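Local structure of aromatic-L-amino-acid decarboxylase (6EEW) at residues I176-R181 and P252-A257; K193-G198 and E243-A248; R409-F414 and R484-I489; E415-R420 and C426-P431. The protein catalyses the pyridoxal 5'-phosphate-dependent decarboxylation of L-tryptophan to tryptamine and of 5-hydroxy-L-tryptophan to serotonin. One frame throughout, in Å; residues are numbered along the deposited sequence.

Interaction 1: residues I176-R181 and P252-A257; sequences IAARER and PLFLCA
Arg179, whose CA packs against Leu253, sends NH2 to Glu180 OE2 at 2.8 Å, and the same nitrogen also donates to the backbone O of Lys211 of the second subunit. Helix 167-186 here lies on one face of the seven-stranded mixed sheet of the large domain, in the alpha/beta fold of type I pyridoxal phosphate enzymes. Residues 176-181 run almost antiparallel to 252-257 (166°), the axes of these segments 8.0 Å apart at their closest. One side of the helix thus meets the dimer interface and another the sheet. The guanidinium group suits the interface because its several N-H groups can serve a carboxylate and backbone carbonyls together; NH1 reaches Ala213 O of its own chain and Leu212 O of the second subunit. Ile176 CG1 lies over one face of this flat group, toward its rim. Toward the sheet, the small methyl of Ala178 is consistent with the close approach. Leu253 has CG anti to its backbone N (chi1 -179°), which carries its branched end to the helix backbone: Leu253 CD1 rests 3.3 Å from Ala178 O and 3.9 Å from Arg179 CA. The CG of Leu253 is 4.2 Å from Ala178 CB. Phe254, the next residue on the strand, offers a broad apolar ring; Ala178 CB meets its edge, close to the ring plane, 4.2 Å from Phe254 CD2.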
loop_
_atom_site.group_PDB
_atom_site.type_symbol
_atom_site.label_atom_id
_atom_site.label_comp_id
_atom_site.label_asym_id
_atom_site.label_seq_id
_atom_site.Cartn_x
_atom_site.Cartn_y
_atom_site.Cartn_z
ATOM N N ILE A 176 -4.228 14.798 -7.661
ATOM C CA ILE A 176 -3.648 15.856 -6.837
ATOM C C ILE A 176 -2.638 16.657 -7.649
ATOM O O ILE A 176 -2.555 17.885 -7.528
ATOM C CB ILE A 176 -3.006 15.281 -5.560
ATOM C CG1 ILE A 176 -4.081 14.768 -4.594
ATOM C CG2 ILE A 176 -2.136 16.348 -4.905
ATOM C CD1 ILE A 176 -3.548 14.097 -3.371
ATOM N N ALA A 177 -1.853 15.979 -8.488
ATOM C CA ALA A 177 -0.923 16.679 -9.370
ATOM C C ALA A 177 -1.654 17.698 -10.239
ATOM O O ALA A 177 -1.249 18.865 -10.340
ATOM C CB ALA A 177 -0.162 15.670 -10.237
ATOM N N ALA A 178 -2.744 17.274 -10.874
ATOM C CA ALA A 178 -3.515 18.201 -11.696
ATOM C C ALA A 178 -4.069 19.350 -10.857
ATOM O O ALA A 178 -4.012 20.526 -11.264
ATOM C CB ALA A 178 -4.643 17.457 -12.407
ATOM N N ARG A 179 -4.642 19.015 -9.691
ATOM C CA ARG A 179 -5.187 20.027 -8.787
ATOM C C ARG A 179 -4.139 21.067 -8.430
ATOM O O ARG A 179 -4.412 22.269 -8.440
ATOM C CB ARG A 179 -5.729 19.364 -7.515
ATOM C CG ARG A 179 -6.360 20.347 -6.498
ATOM C CD ARG A 179 -6.437 19.715 -5.088
ATOM N NE ARG A 179 -5.114 19.661 -4.465
ATOM C CZ ARG A 179 -4.799 18.907 -3.417
ATOM N NH1 ARG A 179 -5.709 18.114 -2.860
ATOM N NH2 ARG A 179 -3.562 18.924 -2.946
ATOM N N GLU A 180 -2.931 20.620 -8.105
ATOM C CA GLU A 180 -1.905 21.555 -7.665
ATOM C C GLU A 180 -1.398 22.397 -8.829
ATOM O O GLU A 180 -1.061 23.566 -8.643
ATOM C CB GLU A 180 -0.761 20.820 -6.972
ATOM C CG GLU A 180 -1.051 20.413 -5.523
ATOM C CD GLU A 180 -1.465 21.575 -4.606
ATOM O OE1 GLU A 180 -0.900 22.693 -4.720
ATOM O OE2 GLU A 180 -2.374 21.368 -3.768
ATOM N N ARG A 181 -1.312 21.828 -10.034
ATOM C CA ARG A 181 -0.987 22.674 -11.183
ATOM C C ARG A 181 -1.974 23.831 -11.275
ATOM O O ARG A 181 -1.586 25.012 -11.379
ATOM C CB ARG A 181 -1.001 21.863 -12.476
ATOM C CG ARG A 181 -0.701 22.726 -13.690
ATOM C CD ARG A 181 -0.570 21.929 -14.963
ATOM N NE ARG A 181 -1.781 21.199 -15.307
ATOM C CZ ARG A 181 -1.825 20.324 -16.308
ATOM N NH1 ARG A 181 -0.730 20.099 -17.016
ATOM N NH2 ARG A 181 -2.944 19.673 -16.600
ATOM N N PRO A 252 -12.135 23.066 -16.142
ATOM C CA PRO A 252 -11.976 21.618 -16.348
ATOM C C PRO A 252 -10.564 21.166 -16.017
ATOM O O PRO A 252 -9.580 21.665 -16.573
ATOM C CB PRO A 252 -12.292 21.434 -17.839
ATOM C CG PRO A 252 -13.032 22.685 -18.259
ATOM C CD PRO A 252 -12.451 23.775 -17.391
ATOM N N LEU A 253 -10.468 20.150 -15.171
ATOM C CA LEU A 253 -9.219 19.806 -14.514
ATOM C C LEU A 253 -8.744 18.405 -14.847
ATOM O O LEU A 253 -7.572 18.212 -15.203
ATOM C CB LEU A 253 -9.418 19.924 -13.002
ATOM C CG LEU A 253 -8.241 19.627 -12.083
ATOM C CD1 LEU A 253 -7.244 20.778 -12.047
ATOM C CD2 LEU A 253 -8.768 19.286 -10.699
ATOM N N PHE A 254 -9.627 17.421 -14.763
ATOM C CA PHE A 254 -9.167 16.045 -14.755
ATOM C C PHE A 254 -10.203 15.200 -15.457
ATOM O O PHE A 254 -11.408 15.370 -15.239
ATOM C CB PHE A 254 -8.964 15.519 -13.334
ATOM C CG PHE A 254 -8.329 14.152 -13.266
ATOM C CD1 PHE A 254 -9.098 13.010 -13.176
ATOM C CD2 PHE A 254 -6.956 14.025 -13.258
ATOM C CE1 PHE A 254 -8.495 11.755 -13.094
ATOM C CE2 PHE A 254 -6.343 12.770 -13.168
ATOM C CZ PHE A 254 -7.116 11.638 -13.087
ATOM N N LEU A 255 -9.716 14.288 -16.289
ATOM C CA LEU A 255 -10.552 13.357 -17.021
ATOM C C LEU A 255 -9.955 11.991 -16.783
ATOM O O LEU A 255 -8.755 11.785 -17.019
ATOM C CB LEU A 255 -10.587 13.676 -18.520
ATOM C CG LEU A 255 -11.154 12.515 -19.330
ATOM C CD1 LEU A 255 -12.638 12.333 -18.970
ATOM C CD2 LEU A 255 -10.941 12.722 -20.852
ATOM N N CYS A 256 -10.776 11.083 -16.276
ATOM C CA CYS A 256 -10.387 9.698 -16.073
ATOM C C CYS A 256 -11.017 8.907 -17.201
ATOM O O CYS A 256 -12.225 8.661 -17.191
ATOM C CB CYS A 256 -10.858 9.200 -14.711
ATOM S SG CYS A 256 -10.349 7.524 -14.329
ATOM N N ALA A 257 -10.200 8.510 -18.173
ATOM C CA ALA A 257 -10.647 7.658 -19.266
ATOM C C ALA A 257 -10.337 6.206 -18.914
ATOM O O ALA A 257 -9.174 5.851 -18.678
ATOM C CB ALA A 257 -9.966 8.061 -20.569
#

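Interaction 2: residues K193-G198 and E243-A248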
loop_
_atom_site.group_PDB
_atom_site.type_symbol
_atom_site.label_atom_id
_atom_site.label_comp_id
_atom_site.label_asym_id
_atom_site.label_seq_id
_atom_site.Cartn_x
_atom_site.Cartn_y
_atom_site.Cartn_z
ATOM N N LYS A 193 -13.660 25.919 -8.331
ATOM C CA LYS A 193 -13.931 25.972 -9.764
ATOM C C LYS A 193 -13.520 24.709 -10.509
ATOM O O LYS A 193 -13.914 24.543 -11.668
ATOM C CB LYS A 193 -13.198 27.162 -10.392
ATOM C CG LYS A 193 -13.646 28.490 -9.842
ATOM C CD LYS A 193 -12.899 29.657 -10.460
ATOM C CE LYS A 193 -13.401 30.968 -9.879
ATOM N NZ LYS A 193 -12.745 32.155 -10.492
ATOM N N LEU A 194 -12.734 23.832 -9.886
ATOM C CA LEU A 194 -12.099 22.724 -10.593
ATOM C C LEU A 194 -13.082 21.571 -10.771
ATOM O O LEU A 194 -13.648 21.066 -9.793
ATOM C CB LEU A 194 -10.856 22.270 -9.832
ATOM C CG LEU A 194 -9.924 23.416 -9.426
ATOM C CD1 LEU A 194 -8.620 22.881 -8.841
ATOM C CD2 LEU A 194 -9.659 24.373 -10.583
ATOM N N VAL A 195 -13.276 21.145 -12.016
ATOM C CA VAL A 195 -14.236 20.099 -12.348
ATOM C C VAL A 195 -13.489 18.859 -12.809
ATOM O O VAL A 195 -12.539 18.947 -13.598
ATOM C CB VAL A 195 -15.228 20.563 -13.428
ATOM C CG1 VAL A 195 -16.219 19.443 -13.760
ATOM C CG2 VAL A 195 -15.949 21.800 -12.951
ATOM N N CYS A 196 -13.923 17.703 -12.318
ATOM C CA CYS A 196 -13.377 16.418 -12.716
ATOM C C CYS A 196 -14.449 15.653 -13.474
ATOM O O CYS A 196 -15.635 15.753 -13.143
ATOM C CB CYS A 196 -12.927 15.590 -11.507
ATOM S SG CYS A 196 -11.556 16.274 -10.557
ATOM N N TYR A 197 -14.025 14.886 -14.484
ATOM C CA TYR A 197 -14.924 14.159 -15.369
ATOM C C TYR A 197 -14.576 12.673 -15.355
ATOM O O TYR A 197 -13.396 12.301 -15.366
ATOM C CB TYR A 197 -14.847 14.707 -16.805
ATOM C CG TYR A 197 -15.054 16.210 -16.925
ATOM C CD1 TYR A 197 -13.986 17.091 -16.833
ATOM C CD2 TYR A 197 -16.315 16.740 -17.153
ATOM C CE1 TYR A 197 -14.176 18.464 -16.948
ATOM C CE2 TYR A 197 -16.516 18.113 -17.275
ATOM C CZ TYR A 197 -15.442 18.968 -17.173
ATOM O OH TYR A 197 -15.642 20.326 -17.289
ATOM N N GLY A 198 -15.601 11.827 -15.276
ATOM C CA GLY A 198 -15.406 10.389 -15.396
ATOM C C GLY A 198 -16.635 9.722 -15.975
ATOM O O GLY A 198 -17.754 10.213 -15.821
ATOM N N GLU A 243 -17.558 22.314 -22.541
ATOM C CA GLU A 243 -17.781 23.676 -23.013
ATOM C C GLU A 243 -18.861 24.376 -22.196
ATOM O O GLU A 243 -18.784 25.594 -21.976
ATOM C CB GLU A 243 -18.107 23.654 -24.506
ATOM C CG GLU A 243 -16.879 23.264 -25.333
ATOM C CD GLU A 243 -17.148 23.149 -26.825
ATOM O OE1 GLU A 243 -18.308 22.868 -27.207
ATOM O OE2 GLU A 243 -16.190 23.317 -27.616
ATOM N N ASP A 244 -19.869 23.632 -21.731
ATOM C CA ASP A 244 -20.838 24.235 -20.824
ATOM C C ASP A 244 -20.181 24.616 -19.502
ATOM O O ASP A 244 -20.482 25.675 -18.934
ATOM C CB ASP A 244 -22.021 23.291 -20.613
ATOM C CG ASP A 244 -22.865 23.121 -21.881
ATOM O OD1 ASP A 244 -22.654 23.883 -22.851
ATOM O OD2 ASP A 244 -23.735 22.225 -21.913
ATOM N N ASP A 245 -19.256 23.785 -19.009
ATOM C CA ASP A 245 -18.560 24.127 -17.774
ATOM C C ASP A 245 -17.700 25.367 -17.952
ATOM O O ASP A 245 -17.629 26.216 -17.054
ATOM C CB ASP A 245 -17.705 22.956 -17.304
ATOM C CG ASP A 245 -18.532 21.856 -16.704
ATOM O OD1 ASP A 245 -19.610 22.169 -16.148
ATOM O OD2 ASP A 245 -18.106 20.685 -16.778
ATOM N N VAL A 246 -17.022 25.477 -19.093
ATOM C CA VAL A 246 -16.214 26.660 -19.367
ATOM C C VAL A 246 -17.097 27.896 -19.449
ATOM O O VAL A 246 -16.725 28.974 -18.969
ATOM C CB VAL A 246 -15.396 26.467 -20.657
ATOM C CG1 VAL A 246 -14.851 27.806 -21.154
ATOM C CG2 VAL A 246 -14.263 25.502 -20.412
ATOM N N ALA A 247 -18.269 27.768 -20.077
ATOM C CA ALA A 247 -19.172 28.912 -20.197
ATOM C C ALA A 247 -19.649 29.397 -18.835
ATOM O O ALA A 247 -19.816 30.606 -18.621
ATOM C CB ALA A 247 -20.369 28.543 -21.069
ATOM N N ALA A 248 -19.874 28.473 -17.901
ATOM C CA ALA A 248 -20.330 28.819 -16.562
ATOM C C ALA A 248 -19.197 29.237 -15.644
ATOM O O ALA A 248 -19.439 29.437 -14.452
ATOM C CB ALA A 248 -21.092 27.652 -15.930
#
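Helix 235-247 packs on the parallel part of the large-domain sheet, and Asp245 on it extends to Tyr197 of strand 194-199. Tyr197 OH donates to Asp245 OD2 at 2.5 Å, a short bond between two buried side chains. The hydroxyl meets the carboxylate oxygen on its anti side, 16° out of the carboxylate plane, and the ring and the carboxylate are turned 37° from one another. Tyrosine suits this place because its long flat ring extends from the strand to the helix and still ends in a donor. The helix belongs to a beta-alpha-beta crossover from strand 220-223 to strand 251-258, passing over strand 194-199, which lies between them in the sheet. Arg221, on the first of these strands, gives OD2 a second partner through a salt bridge from NH1. Val195, two residues before the tyrosine and on the same face, packs beside the polar pair: a chi1 of 180° sets CG1 beside the carbonyl carbon, over one face of the Tyr197 ring toward its rim, and Val195 CG1 is 3.8 Å from Asp245 OD2. A phenylalanine in place of Tyr197 would probably leave the buried OD2 without its hydroxyl donor, and the Asp245 carboxylate less firmly fixed in its rotation.

Interaction 3: residues R409-F414 and R484-I489; sequences RSDSRF and RVWDLI
Asp411, whose CB lies 4.2 Å from Trp486 CZ2 at the indole edge, has its carboxylate gripped three times by a single residue, Arg413. Arg413 N reaches Asp411 OD1 at 2.8 Å, which makes an Asx turn; the guanidinium then comes side-on, NE to the same OD1 and NH2 to Asp411 OD2 at 2.8 Å, both on syn lone pairs. A type I turn from Asp411 to Phe414 overlaps this arrangement and leads the chain from helix 375-409 into strand 414-416 of the C-terminal domain. Phe414 then faces helix 479-496. Trp486 meets it in a T-shaped stack, the indole edge toward the phenyl face, with centroids 5.6 Å apart and planes at 67°. A chi1 of 175° swings the indole out beside the carbonyl carbon, which brings CH2 over the phenyl face toward its rim, by CD1 and CE1. Ile489 adds a branched methyl, CG2, 4.1 Å from Phe414 CZ. The indole also meets the ring of Trp407, on helix 375-409. Arg413 NH1 also forms a salt bridge with Asp494 farther along helix 479-496, an arginine being able to bind two acids at once. Beside so many donors the Asp411 carboxylate probably stays ionised, its charge balanced at the margin of an aromatic core.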
loop_
_atom_site.group_PDB
_atom_site.type_symbol
_atom_site.label_atom_id
_atom_site.label_comp_id
_atom_site.label_asym_id
_atom_site.label_seq_id
_atom_site.Cartn_x
_atom_site.Cartn_y
_atom_site.Cartn_z
ATOM N N ARG A 409 -23.782 -17.967 -27.688
ATOM C CA ARG A 409 -24.553 -17.577 -28.870
ATOM C C ARG A 409 -25.246 -18.767 -29.513
ATOM O O ARG A 409 -26.261 -18.592 -30.195
ATOM C CB ARG A 409 -23.673 -16.868 -29.897
ATOM C CG ARG A 409 -23.145 -15.520 -29.435
ATOM C CD ARG A 409 -22.392 -14.819 -30.558
ATOM N NE ARG A 409 -21.775 -13.571 -30.124
ATOM C CZ ARG A 409 -22.423 -12.414 -30.029
ATOM N NH1 ARG A 409 -23.712 -12.349 -30.345
ATOM N NH2 ARG A 409 -21.784 -11.322 -29.621
ATOM N N SER A 410 -24.715 -19.980 -29.330
ATOM C CA SER A 410 -25.370 -21.155 -29.899
ATOM C C SER A 410 -26.670 -21.492 -29.189
ATOM O O SER A 410 -27.429 -22.328 -29.692
ATOM C CB SER A 410 -24.443 -22.370 -29.852
ATOM O OG SER A 410 -23.248 -22.123 -30.565
ATOM N N ASP A 411 -26.954 -20.860 -28.052
ATOM C CA ASP A 411 -28.167 -21.129 -27.289
ATOM C C ASP A 411 -29.087 -19.922 -27.407
ATOM O O ASP A 411 -28.776 -18.839 -26.894
ATOM C CB ASP A 411 -27.859 -21.439 -25.828
ATOM C CG ASP A 411 -29.075 -21.964 -25.082
ATOM O OD1 ASP A 411 -30.192 -21.483 -25.364
ATOM O OD2 ASP A 411 -28.914 -22.858 -24.220
ATOM N N SER A 412 -30.217 -20.117 -28.088
ATOM C CA SER A 412 -31.147 -19.038 -28.390
ATOM C C SER A 412 -31.889 -18.545 -27.158
ATOM O O SER A 412 -32.602 -17.539 -27.253
ATOM C CB SER A 412 -32.136 -19.496 -29.464
ATOM O OG SER A 412 -32.770 -20.697 -29.076
ATOM N N ARG A 413 -31.782 -19.250 -26.029
ATOM C CA ARG A 413 -32.387 -18.766 -24.796
ATOM C C ARG A 413 -31.569 -17.641 -24.181
ATOM O O ARG A 413 -32.120 -16.781 -23.488
ATOM C CB ARG A 413 -32.521 -19.909 -23.789
ATOM C CG ARG A 413 -33.372 -21.067 -24.274
ATOM C CD ARG A 413 -33.297 -22.245 -23.311
ATOM N NE ARG A 413 -31.923 -22.679 -23.059
ATOM C CZ ARG A 413 -31.598 -23.738 -22.321
ATOM N NH1 ARG A 413 -32.549 -24.479 -21.764
ATOM N NH2 ARG A 413 -30.325 -24.061 -22.143
ATOM N N PHE A 414 -30.273 -17.611 -24.463
ATOM C CA PHE A 414 -29.345 -16.633 -23.924
ATOM C C PHE A 414 -29.019 -15.577 -24.974
ATOM O O PHE A 414 -29.264 -15.755 -26.168
ATOM C CB PHE A 414 -28.062 -17.324 -23.462
ATOM C CG PHE A 414 -28.262 -18.274 -22.314
ATOM C CD1 PHE A 414 -28.661 -19.580 -22.538
ATOM C CD2 PHE A 414 -27.994 -17.877 -21.015
ATOM C CE1 PHE A 414 -28.829 -20.459 -21.487
ATOM C CE2 PHE A 414 -28.154 -18.755 -19.959
ATOM C CZ PHE A 414 -28.572 -20.044 -20.193
ATOM N N ARG A 484 -17.011 -27.152 -18.405
ATOM C CA ARG A 484 -17.878 -27.662 -17.349
ATOM C C ARG A 484 -18.751 -26.565 -16.752
ATOM O O ARG A 484 -19.900 -26.827 -16.381
ATOM C CB ARG A 484 -17.060 -28.337 -16.253
ATOM C CG ARG A 484 -16.255 -29.539 -16.717
ATOM C CD ARG A 484 -15.797 -30.342 -15.508
ATOM N NE ARG A 484 -15.057 -29.527 -14.547
ATOM C CZ ARG A 484 -14.595 -29.978 -13.385
ATOM N NH1 ARG A 484 -14.795 -31.242 -13.038
ATOM N NH2 ARG A 484 -13.937 -29.164 -12.567
ATOM N N VAL A 485 -18.241 -25.337 -16.658
ATOM C CA VAL A 485 -19.090 -24.240 -16.204
ATOM C C VAL A 485 -20.258 -24.049 -17.158
ATOM O O VAL A 485 -21.405 -23.871 -16.738
ATOM C CB VAL A 485 -18.284 -22.939 -16.064
ATOM C CG1 VAL A 485 -19.242 -21.773 -15.887
ATOM C CG2 VAL A 485 -17.352 -23.017 -14.872
ATOM N N TRP A 486 -19.979 -24.059 -18.458
ATOM C CA TRP A 486 -21.058 -23.902 -19.430
ATOM C C TRP A 486 -22.055 -25.055 -19.340
ATOM O O TRP A 486 -23.276 -24.842 -19.393
ATOM C CB TRP A 486 -20.476 -23.776 -20.834
ATOM C CG TRP A 486 -21.508 -23.729 -21.890
ATOM C CD1 TRP A 486 -21.614 -24.548 -22.978
ATOM C CD2 TRP A 486 -22.627 -22.840 -21.945
ATOM N NE1 TRP A 486 -22.709 -24.199 -23.726
ATOM C CE2 TRP A 486 -23.353 -23.156 -23.112
ATOM C CE3 TRP A 486 -23.076 -21.796 -21.129
ATOM C CZ2 TRP A 486 -24.505 -22.469 -23.483
ATOM C CZ3 TRP A 486 -24.219 -21.113 -21.499
ATOM C CH2 TRP A 486 -24.925 -21.457 -22.664
ATOM N N ASP A 487 -21.557 -26.282 -19.187
ATOM C CA ASP A 487 -22.459 -27.415 -18.992
ATOM C C ASP A 487 -23.348 -27.200 -17.772
ATOM O O ASP A 487 -24.564 -27.422 -17.824
ATOM C CB ASP A 487 -21.654 -28.708 -18.842
ATOM C CG ASP A 487 -21.010 -29.148 -20.139
ATOM O OD1 ASP A 487 -21.557 -28.831 -21.212
ATOM O OD2 ASP A 487 -19.939 -29.795 -20.083
ATOM N N LEU A 488 -22.755 -26.750 -16.663
ATOM C CA LEU A 488 -23.521 -26.522 -15.443
ATOM C C LEU A 488 -24.565 -25.436 -15.648
ATOM O O LEU A 488 -25.700 -25.550 -15.170
ATOM C CB LEU A 488 -22.580 -26.135 -14.302
ATOM C CG LEU A 488 -23.226 -25.823 -12.946
ATOM C CD1 LEU A 488 -23.891 -27.053 -12.358
ATOM C CD2 LEU A 488 -22.247 -25.179 -11.960
ATOM N N ILE A 489 -24.179 -24.348 -16.316
ATOM C CA ILE A 489 -25.114 -23.263 -16.589
ATOM C C ILE A 489 -26.316 -23.793 -17.355
ATOM O O ILE A 489 -27.471 -23.496 -17.019
ATOM C CB ILE A 489 -24.406 -22.126 -17.348
ATOM C CG1 ILE A 489 -23.282 -21.538 -16.482
ATOM C CG2 ILE A 489 -25.412 -21.075 -17.786
ATOM C CD1 ILE A 489 -22.471 -20.447 -17.145
#

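Interaction 4: residues E415-R420 and C426-P431; sequences EIVVPR and CFRLKP
Glu415 and Arg428 form an antiparallel hydrogen-bonded pair, with Glu415 N to Arg428 O at 2.9 Å and Arg428 N to Glu415 O at 3.0 Å; Ile416 and Phe427 follow as a non-hydrogen-bonded pair, and Val417 N reaches Cys426 O at 3.2 Å. On one face of this beta hairpin Glu415 and Arg428, two long, oppositely charged chains, run side by side and still join at their ends. Arg428 NH1 meets Glu415 OE2 at 2.7 Å in a salt bridge; the oxygen lies in the guanidinium plane, whereas the nitrogen comes from above the carboxylate plane. Val417 CG2 packs against Arg428 CD, while Lys430 lays its aliphatic CG near Glu415 OE1. An alanine in place of Glu415 would probably leave the Arg428 guanidinium without this acidic mate and freer to turn. On the opposite face, apolar Ile416 CD1 touches Phe427 CB at 4.1 Å. That face looks toward helix 375-409, Ile416 meeting Val408 and Phe427 meeting Phe404 edge-to-face; Arg428 touches helix 438-451, and strand 465-471 continues the sheet beyond strand 424-429.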
loop_
_atom_site.group_PDB
_atom_site.type_symbol
_atom_site.label_atom_id
_atom_site.label_comp_id
_atom_site.label_asym_id
_atom_site.label_seq_id
_atom_site.Cartn_x
_atom_site.Cartn_y
_atom_site.Cartn_z
ATOM N N GLU A 415 -28.450 -14.473 -24.506
ATOM C CA GLU A 415 -28.032 -13.397 -25.385
ATOM C C GLU A 415 -26.784 -12.768 -24.802
ATOM O O GLU A 415 -26.648 -12.662 -23.578
ATOM C CB GLU A 415 -29.145 -12.352 -25.547
ATOM C CG GLU A 415 -29.240 -11.323 -24.426
ATOM C CD GLU A 415 -30.275 -10.244 -24.719
ATOM O OE1 GLU A 415 -31.123 -10.448 -25.617
ATOM O OE2 GLU A 415 -30.240 -9.187 -24.062
ATOM N N ILE A 416 -25.879 -12.360 -25.686
ATOM C CA ILE A 416 -24.721 -11.568 -25.293
ATOM C C ILE A 416 -25.157 -10.109 -25.243
ATOM O O ILE A 416 -25.593 -9.549 -26.254
ATOM C CB ILE A 416 -23.551 -11.768 -26.268
ATOM C CG1 ILE A 416 -23.243 -13.258 -26.451
ATOM C CG2 ILE A 416 -22.319 -11.053 -25.747
ATOM C CD1 ILE A 416 -22.739 -13.944 -25.196
ATOM N N VAL A 417 -25.014 -9.484 -24.071
ATOM C CA VAL A 417 -25.599 -8.166 -23.842
ATOM C C VAL A 417 -24.754 -7.060 -24.465
ATOM O O VAL A 417 -25.290 -6.080 -24.994
ATOM C CB VAL A 417 -25.787 -7.947 -22.332
ATOM C CG1 VAL A 417 -26.322 -6.552 -22.059
ATOM C CG2 VAL A 417 -26.711 -9.012 -21.752
ATOM N N VAL A 418 -23.432 -7.194 -24.425
ATOM C CA VAL A 418 -22.524 -6.174 -24.944
ATOM C C VAL A 418 -21.309 -6.891 -25.513
ATOM O O VAL A 418 -21.010 -8.013 -25.087
ATOM C CB VAL A 418 -22.121 -5.178 -23.846
ATOM C CG1 VAL A 418 -23.288 -4.281 -23.501
ATOM C CG2 VAL A 418 -21.645 -5.934 -22.605
ATOM N N PRO A 419 -20.575 -6.296 -26.451
ATOM C CA PRO A 419 -19.489 -7.035 -27.104
ATOM C C PRO A 419 -18.406 -7.432 -26.109
ATOM O O PRO A 419 -18.064 -6.676 -25.200
ATOM C CB PRO A 419 -18.967 -6.051 -28.163
ATOM C CG PRO A 419 -20.077 -5.065 -28.347
ATOM C CD PRO A 419 -20.749 -4.951 -27.017
ATOM N N ARG A 420 -17.872 -8.641 -26.291
ATOM C CA ARG A 420 -16.741 -9.125 -25.508
ATOM C C ARG A 420 -15.467 -8.499 -26.061
ATOM O O ARG A 420 -15.035 -8.848 -27.161
ATOM C CB ARG A 420 -16.674 -10.651 -25.557
ATOM C CG ARG A 420 -15.434 -11.235 -24.882
ATOM C CD ARG A 420 -15.021 -12.582 -25.468
ATOM N NE ARG A 420 -14.737 -12.482 -26.893
ATOM C CZ ARG A 420 -13.620 -11.976 -27.404
ATOM N NH1 ARG A 420 -12.666 -11.508 -26.613
ATOM N NH2 ARG A 420 -13.464 -11.919 -28.713
ATOM N N CYS A 426 -20.300 -10.853 -20.852
ATOM C CA CYS A 426 -21.540 -10.418 -20.224
ATOM C C CYS A 426 -22.722 -11.022 -20.971
ATOM O O CYS A 426 -22.870 -10.803 -22.177
ATOM C CB CYS A 426 -21.633 -8.893 -20.210
ATOM S SG CYS A 426 -20.294 -8.073 -19.290
ATOM N N PHE A 427 -23.558 -11.782 -20.264
ATOM C CA PHE A 427 -24.628 -12.519 -20.929
ATOM C C PHE A 427 -25.864 -12.573 -20.037
ATOM O O PHE A 427 -25.835 -12.182 -18.867
ATOM C CB PHE A 427 -24.178 -13.928 -21.314
ATOM C CG PHE A 427 -23.853 -14.811 -20.141
ATOM C CD1 PHE A 427 -22.700 -14.611 -19.402
ATOM C CD2 PHE A 427 -24.708 -15.843 -19.778
ATOM C CE1 PHE A 427 -22.402 -15.425 -18.327
ATOM C CE2 PHE A 427 -24.417 -16.662 -18.705
ATOM C CZ PHE A 427 -23.264 -16.453 -17.974
ATOM N N ARG A 428 -26.967 -13.053 -20.608
ATOM C CA ARG A 428 -28.195 -13.170 -19.825
ATOM C C ARG A 428 -29.152 -14.121 -20.532
ATOM O O ARG A 428 -28.967 -14.466 -21.698
ATOM C CB ARG A 428 -28.836 -11.788 -19.623
ATOM C CG ARG A 428 -29.630 -11.306 -20.835
ATOM C CD ARG A 428 -29.917 -9.802 -20.808
ATOM N NE ARG A 428 -31.197 -9.413 -20.224
ATOM C CZ ARG A 428 -32.144 -8.756 -20.889
ATOM N NH1 ARG A 428 -31.962 -8.434 -22.164
ATOM N NH2 ARG A 428 -33.277 -8.427 -20.285
ATOM N N LEU A 429 -30.169 -14.560 -19.801
ATOM C CA LEU A 429 -31.291 -15.259 -20.409
ATOM C C LEU A 429 -32.228 -14.245 -21.050
ATOM O O LEU A 429 -32.572 -13.236 -20.427
ATOM C CB LEU A 429 -32.037 -16.089 -19.367
ATOM C CG LEU A 429 -31.460 -17.464 -19.034
ATOM C CD1 LEU A 429 -32.089 -18.002 -17.756
ATOM C CD2 LEU A 429 -31.688 -18.437 -20.191
ATOM N N LYS A 430 -32.634 -14.502 -22.293
ATOM C CA LYS A 430 -33.538 -13.575 -22.951
ATOM C C LYS A 430 -34.843 -13.463 -22.163
ATOM O O LYS A 430 -35.279 -14.422 -21.520
ATOM C CB LYS A 430 -33.841 -14.019 -24.379
ATOM C CG LYS A 430 -32.707 -13.826 -25.369
ATOM C CD LYS A 430 -33.174 -14.224 -26.765
ATOM C CE LYS A 430 -32.130 -13.920 -27.821
ATOM N NZ LYS A 430 -32.548 -14.445 -29.145
ATOM N N PRO A 431 -35.502 -12.306 -22.220
ATOM C CA PRO A 431 -36.753 -12.136 -21.461
ATOM C C PRO A 431 -37.853 -13.129 -21.817
ATOM O O PRO A 431 -38.660 -13.482 -20.945
ATOM C CB PRO A 431 -37.169 -10.693 -21.793
ATOM C CG PRO A 431 -36.238 -10.226 -22.884
ATOM C CD PRO A 431 -34.992 -11.029 -22.740
#

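From the N terminus, helix 167-186 opens interaction 1, which closes on strand 251-258. Interaction 2 opens at 193-198 and closes at 243-248, wholly within that larger loop. The two share the large-domain sheet, where strands 194-199 and 251-258 are neighbours joined by backbone bonds. Farther along, interaction 3 opens at 409-414 and closes only at 484-489, near the C terminus; within its span the short hairpin of interaction 4 opens and closes. These two meet where Arg413 O lies 2.6 Å from Lys430 N, a probable hydrogen bond. No loops cross. The pairs stand in series, the centres of interactions 1 and 3 about 44 Å apart, tying up the large and C-terminal domains respectively.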